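Local coordinates for protein putative glyoxalase (Bacillus halodurans C-125, PDB 3CT8) that binds zinc and is probably a metal-dependent lyase of the glyoxalase/bleomycin resistance protein/dioxygenase superfamily, though its substrate is not established, at residues 78-83 / 137-142; 113-118 / 132-137. One frame throughout, in Å; residues are numbered along the deposited sequence.

Interaction 1 (78-83 / 137-142); sequences PTFHRK and NRIKVE. With ZN (zinc ion), chain B.
Arg82 reaches across to the backbone of Arg138 and the side chain of Lys140. With chi1 at 71°, CG sits between the backbone N and the carbonyl carbon, and the chain then runs extended to NE. CB and CG each lie 4.1 Å from Arg138 O. CD closes on Lys140 CB at 3.4 Å, the two side chains crossing at about a right angle, and NE lies beside the same CB. At the tip, NH1 donates to Arg138 O over 3.0 Å, tilted 30° from the carbonyl plane, and also forms a salt bridge with Glu134. The same carbonyl weakly receives water 1, which accepts from Arg82 N. Phe80 supplies the apolar part of the contact. Its ring is covered over one face by Ile139 CG1, 3.9 Å from the centroid, a CH-pi contact, while Arg138 O lies at its edge, in plane, 3.5 Å from CE2. The exposed Arg138 folds back, bent at chi2 and chi3, and NH1 returns a weak bond of 3.0 Å to Phe80 O. Beyond the contact, strand 140-144 carries Glu142, whose OE1 binds zinc at 2.1 Å together with His89 and His23 of the second subunit, a metal site shared between subunits, as in dimeric glyoxalase I. Arg82 NE and Lys140 NZ both bond to one oxygen of an unidentified bound molecule. The chemistry therefore implies two cationic side chains, held by Glu134 and by Tyr116 respectively, lining a pocket near the metal that could probably accept an anionic or polar group.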
loop_
_atom_site.group_PDB
_atom_site.type_symbol
_atom_site.label_atom_id
_atom_site.label_comp_id
_atom_site.label_asym_id
_atom_site.label_seq_id
_atom_site.Cartn_x
_atom_site.Cartn_y
_atom_site.Cartn_z
ATOM N N PRO A 78 4.437 1.981 -20.098
ATOM C CA PRO A 78 5.789 2.028 -19.528
ATOM C C PRO A 78 5.898 1.313 -18.209
ATOM O O PRO A 78 4.946 1.194 -17.443
ATOM C CB PRO A 78 6.048 3.523 -19.308
ATOM C CG PRO A 78 4.682 4.152 -19.224
ATOM C CD PRO A 78 3.759 3.291 -20.049
ATOM N N THR A 79 7.106 0.873 -17.963
ATOM C CA THR A 79 7.418 0.128 -16.763
ATOM C C THR A 79 7.335 0.998 -15.536
ATOM O O THR A 79 7.406 2.223 -15.576
ATOM C CB THR A 79 8.811 -0.462 -16.831
ATOM O OG1 THR A 79 9.759 0.613 -16.896
ATOM C CG2 THR A 79 8.935 -1.368 -18.057
ATOM N N PHE A 80 7.142 0.315 -14.430
ATOM C CA PHE A 80 7.041 0.955 -13.124
ATOM C C PHE A 80 8.284 1.669 -12.693
ATOM O O PHE A 80 9.378 1.143 -12.821
ATOM C CB PHE A 80 6.786 -0.113 -12.079
ATOM C CG PHE A 80 6.863 0.376 -10.698
ATOM C CD1 PHE A 80 5.753 0.947 -10.084
ATOM C CD2 PHE A 80 8.018 0.218 -9.964
ATOM C CE1 PHE A 80 5.798 1.370 -8.772
ATOM C CE2 PHE A 80 8.083 0.655 -8.650
ATOM C CZ PHE A 80 6.965 1.241 -8.053
ATOM N N HIS A 81 8.091 2.865 -12.162
ATOM C CA HIS A 81 9.193 3.641 -11.602
ATOM C C HIS A 81 8.754 4.243 -10.262
ATOM O O HIS A 81 7.872 5.095 -10.226
ATOM C CB HIS A 81 9.693 4.706 -12.563
ATOM C CG HIS A 81 11.034 5.220 -12.186
ATOM N ND1 HIS A 81 11.212 6.128 -11.169
ATOM C CD2 HIS A 81 12.268 4.897 -12.631
ATOM C CE1 HIS A 81 12.501 6.373 -11.031
ATOM N NE2 HIS A 81 13.162 5.640 -11.905
ATOM N N ARG A 82 9.383 3.806 -9.165
ATOM C CA ARG A 82 8.973 4.236 -7.799
ATOM C C ARG A 82 9.087 5.717 -7.486
ATOM O O ARG A 82 8.656 6.177 -6.410
ATOM C CB ARG A 82 9.650 3.425 -6.675
ATOM C CG ARG A 82 11.133 3.675 -6.446
ATOM C CD ARG A 82 11.661 2.718 -5.375
ATOM N NE ARG A 82 13.106 2.806 -5.164
ATOM C CZ ARG A 82 13.998 2.098 -5.832
ATOM N NH1 ARG A 82 13.599 1.203 -6.714
ATOM N NH2 ARG A 82 15.295 2.262 -5.578
ATOM N N LYS A 83 9.685 6.436 -8.419
ATOM C CA LYS A 83 9.856 7.891 -8.313
ATOM C C LYS A 83 8.631 8.648 -8.856
ATOM O O LYS A 83 8.391 9.827 -8.532
ATOM C CB LYS A 83 11.092 8.372 -9.056
ATOM C CG LYS A 83 12.435 8.358 -8.313
ATOM C CD LYS A 83 12.366 9.286 -7.148
ATOM C CE LYS A 83 13.671 9.986 -6.917
ATOM N NZ LYS A 83 13.714 10.577 -5.542
ATOM N N ASN A 137 9.998 -5.941 -9.265
ATOM C CA ASN A 137 9.368 -4.849 -10.043
ATOM C C ASN A 137 10.063 -3.538 -9.758
ATOM O O ASN A 137 9.716 -2.486 -10.274
ATOM C CB ASN A 137 7.883 -4.721 -9.647
ATOM C CG ASN A 137 7.084 -5.953 -9.994
ATOM O OD1 ASN A 137 6.841 -6.210 -11.156
ATOM N ND2 ASN A 137 6.622 -6.692 -8.975
ATOM N N ARG A 138 11.063 -3.601 -8.909
ATOM C CA ARG A 138 11.752 -2.371 -8.527
ATOM C C ARG A 138 10.914 -1.581 -7.500
ATOM O O ARG A 138 11.126 -0.396 -7.232
ATOM C CB ARG A 138 12.164 -1.483 -9.684
ATOM C CG ARG A 138 13.525 -1.815 -10.261
ATOM C CD ARG A 138 13.509 -2.490 -11.577
ATOM N NE ARG A 138 13.585 -1.528 -12.697
ATOM C CZ ARG A 138 12.544 -0.948 -13.293
ATOM N NH1 ARG A 138 11.301 -1.212 -12.889
ATOM N NH2 ARG A 138 12.743 -0.100 -14.290
ATOM N N ILE A 139 9.927 -2.251 -6.930
ATOM C CA ILE A 139 9.172 -1.613 -5.866
ATOM C C ILE A 139 10.104 -1.700 -4.659
ATOM O O ILE A 139 10.728 -2.748 -4.388
ATOM C CB ILE A 139 7.839 -2.329 -5.581
ATOM C CG1 ILE A 139 6.862 -2.156 -6.775
ATOM C CG2 ILE A 139 7.216 -1.764 -4.287
ATOM C CD1 ILE A 139 5.583 -3.041 -6.705
ATOM N N LYS A 140 10.237 -0.581 -3.962
ATOM C CA LYS A 140 11.075 -0.496 -2.754
ATOM C C LYS A 140 10.333 -1.122 -1.567
ATOM O O LYS A 140 9.131 -0.890 -1.358
ATOM C CB LYS A 140 11.541 0.957 -2.471
ATOM C CG LYS A 140 12.487 1.076 -1.273
ATOM C CD LYS A 140 13.161 2.429 -1.161
ATOM C CE LYS A 140 12.248 3.572 -0.804
ATOM N NZ LYS A 140 12.978 4.921 -0.689
ATOM N N VAL A 141 11.071 -1.966 -0.844
ATOM C CA VAL A 141 10.575 -2.708 0.286
ATOM C C VAL A 141 11.493 -2.523 1.476
ATOM O O VAL A 141 12.709 -2.651 1.368
ATOM C CB VAL A 141 10.482 -4.221 -0.024
ATOM C CG1 VAL A 141 9.828 -4.944 1.140
ATOM C CG2 VAL A 141 9.663 -4.474 -1.254
ATOM N N GLU A 142 10.854 -2.224 2.599
ATOM C CA GLU A 142 11.503 -1.961 3.895
ATOM C C GLU A 142 10.966 -2.809 5.046
ATOM O O GLU A 142 9.759 -3.062 5.176
ATOM C CB GLU A 142 11.302 -0.464 4.236
ATOM C CG GLU A 142 11.842 0.048 5.563
ATOM C CD GLU A 142 11.362 1.487 5.813
ATOM O OE1 GLU A 142 10.847 2.084 4.822
ATOM O OE2 GLU A 142 11.453 2.015 6.951
HETATM ZN ZN ZN B . 9.851 3.959 4.797
HETATM O O HOH W 1 11.382 2.046 -9.442
#

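Interaction 2 (113-118 / 132-137); sequences PILYED and FCEDPN
Two backbone hydrogen bonds join Pro113 and Leu115 to strand 130-134 and frame a single antiparallel bridge between Ile114 and Cys133. Leu115 N donates to Phe132 O at 2.8 Å, nearly straight at 166° although the donor stands above the carbonyl plane. Glu134 N donates to Pro113 O at 2.9 Å, in the carbonyl plane but more bent. Packing is tight on the side where Leu115, Tyr116 and Phe132 meet. Leu115 CB lies against Phe132 CB, and a chi1 of -57° sets Leu115 CG opposite its carbonyl carbon, directing CD1 and CD2 to Glu134 CG from the same side, each 4.1 Å away. Tyr116 turns the CD2-CE2 edge of its ring toward the face of Phe132 in an offset edge-to-face pair, centroids 5.5 Å apart and planes at 82°. The same edge presses on Phe132 CB, 3.7 Å from Tyr116 CD2. The Tyr116 side chain, its OH held by Lys140, lies near an unidentified bound molecule; with Phe132 packing beside the zinc ligand Glu142, this side probably borders the pocket at the metal. The looser end is at exposed Pro113, whose ring meets Glu134 through CB (3.6 Å) and CG at OE1 and through CD at the backbone O; OE2 turns to Arg82. At the opposite end the pairing gives way to water 2, which donates to Leu115 O and accepts only weakly from Phe132 N. Ile114 and Cys133 point away from the Leu115-Phe132 side, although Cys133 CB still touches Pro113 O; Ile114 packs onto Thr104, Leu107 and Lys108 of helix 97-110, Cys133 onto Leu107 and onto Phe37 of helix 31-44. Segment 113-118 thus borders strand 130-134 on one side, while strand 140-144 pairs with it on the other.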
loop_
_atom_site.group_PDB
_atom_site.type_symbol
_atom_site.label_atom_id
_atom_site.label_comp_id
_atom_site.label_asym_id
_atom_site.label_seq_id
_atom_site.Cartn_x
_atom_site.Cartn_y
_atom_site.Cartn_z
ATOM N N PRO A 113 18.103 -7.157 -4.708
ATOM C CA PRO A 113 18.838 -5.891 -4.514
ATOM C C PRO A 113 18.634 -5.184 -3.174
ATOM O O PRO A 113 17.496 -4.900 -2.781
ATOM C CB PRO A 113 18.322 -5.009 -5.665
ATOM C CG PRO A 113 17.785 -5.979 -6.689
ATOM C CD PRO A 113 17.200 -7.101 -5.879
ATOM N N ILE A 114 19.765 -4.926 -2.512
ATOM C CA ILE A 114 19.841 -4.200 -1.234
ATOM C C ILE A 114 20.211 -2.741 -1.484
ATOM O O ILE A 114 21.249 -2.450 -2.099
ATOM C CB ILE A 114 20.856 -4.786 -0.244
ATOM C CG1 ILE A 114 20.279 -6.038 0.420
ATOM C CG2 ILE A 114 21.124 -3.787 0.848
ATOM C CD1 ILE A 114 21.202 -6.665 1.454
ATOM N N LEU A 115 19.375 -1.842 -0.958
ATOM C CA LEU A 115 19.544 -0.392 -1.139
ATOM C C LEU A 115 20.258 0.324 -0.024
ATOM O O LEU A 115 20.268 -0.087 1.131
ATOM C CB LEU A 115 18.191 0.281 -1.352
ATOM C CG LEU A 115 17.331 -0.215 -2.519
ATOM C CD1 LEU A 115 15.975 0.485 -2.490
ATOM C CD2 LEU A 115 18.000 0.001 -3.863
ATOM N N TYR A 116 20.912 1.394 -0.441
ATOM C CA TYR A 116 21.653 2.291 0.431
ATOM C C TYR A 116 22.638 1.530 1.295
ATOM O O TYR A 116 22.774 1.842 2.473
ATOM C CB TYR A 116 20.660 3.020 1.331
ATOM C CG TYR A 116 19.380 3.384 0.598
ATOM C CD1 TYR A 116 19.367 4.337 -0.401
ATOM C CD2 TYR A 116 18.164 2.792 0.936
ATOM C CE1 TYR A 116 18.179 4.652 -1.072
ATOM C CE2 TYR A 116 16.969 3.121 0.277
ATOM C CZ TYR A 116 16.993 4.027 -0.731
ATOM O OH TYR A 116 15.809 4.345 -1.349
ATOM N N GLU A 117 23.310 0.536 0.713
ATOM C CA GLU A 117 24.267 -0.295 1.475
ATOM C C GLU A 117 25.311 0.524 2.207
ATOM O O GLU A 117 25.860 0.089 3.207
ATOM C CB GLU A 117 25.000 -1.352 0.616
ATOM C CG GLU A 117 24.085 -2.374 -0.059
ATOM C CD GLU A 117 24.819 -3.592 -0.640
ATOM O OE1 GLU A 117 25.611 -4.234 0.097
ATOM O OE2 GLU A 117 24.525 -3.947 -1.815
ATOM N N ASP A 118 25.533 1.730 1.718
ATOM C CA ASP A 118 26.544 2.603 2.321
ATOM C C ASP A 118 26.139 3.092 3.689
ATOM O O ASP A 118 26.978 3.511 4.480
ATOM C CB ASP A 118 26.872 3.820 1.441
ATOM C CG ASP A 118 25.686 4.707 1.224
ATOM O OD1 ASP A 118 24.557 4.178 1.210
ATOM O OD2 ASP A 118 25.893 5.923 1.036
ATOM N N PHE A 132 16.451 -1.915 3.429
ATOM C CA PHE A 132 15.743 -1.457 2.263
ATOM C C PHE A 132 16.203 -2.316 1.090
ATOM O O PHE A 132 17.420 -2.543 0.871
ATOM C CB PHE A 132 16.023 0.013 1.989
ATOM C CG PHE A 132 15.444 0.968 3.011
ATOM C CD1 PHE A 132 16.151 1.350 4.123
ATOM C CD2 PHE A 132 14.202 1.535 2.810
ATOM C CE1 PHE A 132 15.606 2.244 5.052
ATOM C CE2 PHE A 132 13.676 2.429 3.734
ATOM C CZ PHE A 132 14.398 2.783 4.843
ATOM N N CYS A 133 15.218 -2.794 0.329
ATOM C CA CYS A 133 15.496 -3.657 -0.823
ATOM C C CYS A 133 14.495 -3.444 -1.949
ATOM O O CYS A 133 13.601 -2.588 -1.871
ATOM C CB CYS A 133 15.494 -5.132 -0.409
ATOM S SG CYS A 133 13.856 -5.822 0.070
ATOM N N GLU A 134 14.640 -4.237 -2.993
ATOM C CA GLU A 134 13.749 -4.119 -4.150
ATOM C C GLU A 134 13.116 -5.433 -4.525
ATOM O O GLU A 134 13.783 -6.465 -4.554
ATOM C CB GLU A 134 14.475 -3.597 -5.404
ATOM C CG GLU A 134 14.875 -2.132 -5.428
ATOM C CD GLU A 134 15.597 -1.742 -6.743
ATOM O OE1 GLU A 134 16.253 -2.608 -7.331
ATOM O OE2 GLU A 134 15.534 -0.573 -7.170
ATOM N N ASP A 135 11.831 -5.378 -4.845
ATOM C CA ASP A 135 11.143 -6.580 -5.274
ATOM C C ASP A 135 11.507 -6.683 -6.775
ATOM O O ASP A 135 12.196 -5.798 -7.307
ATOM C CB ASP A 135 9.629 -6.559 -4.997
ATOM C CG ASP A 135 8.833 -5.827 -6.049
ATOM O OD1 ASP A 135 9.389 -5.035 -6.837
ATOM O OD2 ASP A 135 7.609 -6.080 -6.083
ATOM N N PRO A 136 11.033 -7.733 -7.465
ATOM C CA PRO A 136 11.442 -7.846 -8.859
ATOM C C PRO A 136 10.909 -6.750 -9.784
ATOM O O PRO A 136 11.360 -6.627 -10.928
ATOM C CB PRO A 136 10.923 -9.230 -9.264
ATOM C CG PRO A 136 10.761 -9.969 -7.941
ATOM C CD PRO A 136 10.293 -8.924 -7.003
ATOM N N ASN A 137 9.998 -5.941 -9.265
ATOM C CA ASN A 137 9.368 -4.849 -10.043
ATOM C C ASN A 137 10.063 -3.538 -9.758
ATOM O O ASN A 137 9.716 -2.486 -10.274
ATOM C CB ASN A 137 7.883 -4.721 -9.647
ATOM C CG ASN A 137 7.084 -5.953 -9.994
ATOM O OD1 ASN A 137 6.841 -6.210 -11.156
ATOM N ND2 ASN A 137 6.622 -6.692 -8.975
HETATM O O HOH W 2 19.318 -0.211 4.234
#

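After the strands of the first sheet, the chain reaches 78-83 in the loop between strands 64-70 and 86-93, then passes through helix 97-110 to 113-118. Interaction 2 closes the shorter loop, when strand 130-134 returns beside that segment; interaction 1 closes the longer one a few residues later, so interaction 2 is nested within it and Asn137 belongs to both. The two are joined directly by the Arg82-Glu134 pair and by the pairing of neighbouring strands 130-134 and 140-144. Segment 113-118 lies beside strand 130-134, while 78-83 packs on the turn leading into strand 140-144, bringing two loops to the zinc-bearing sheet.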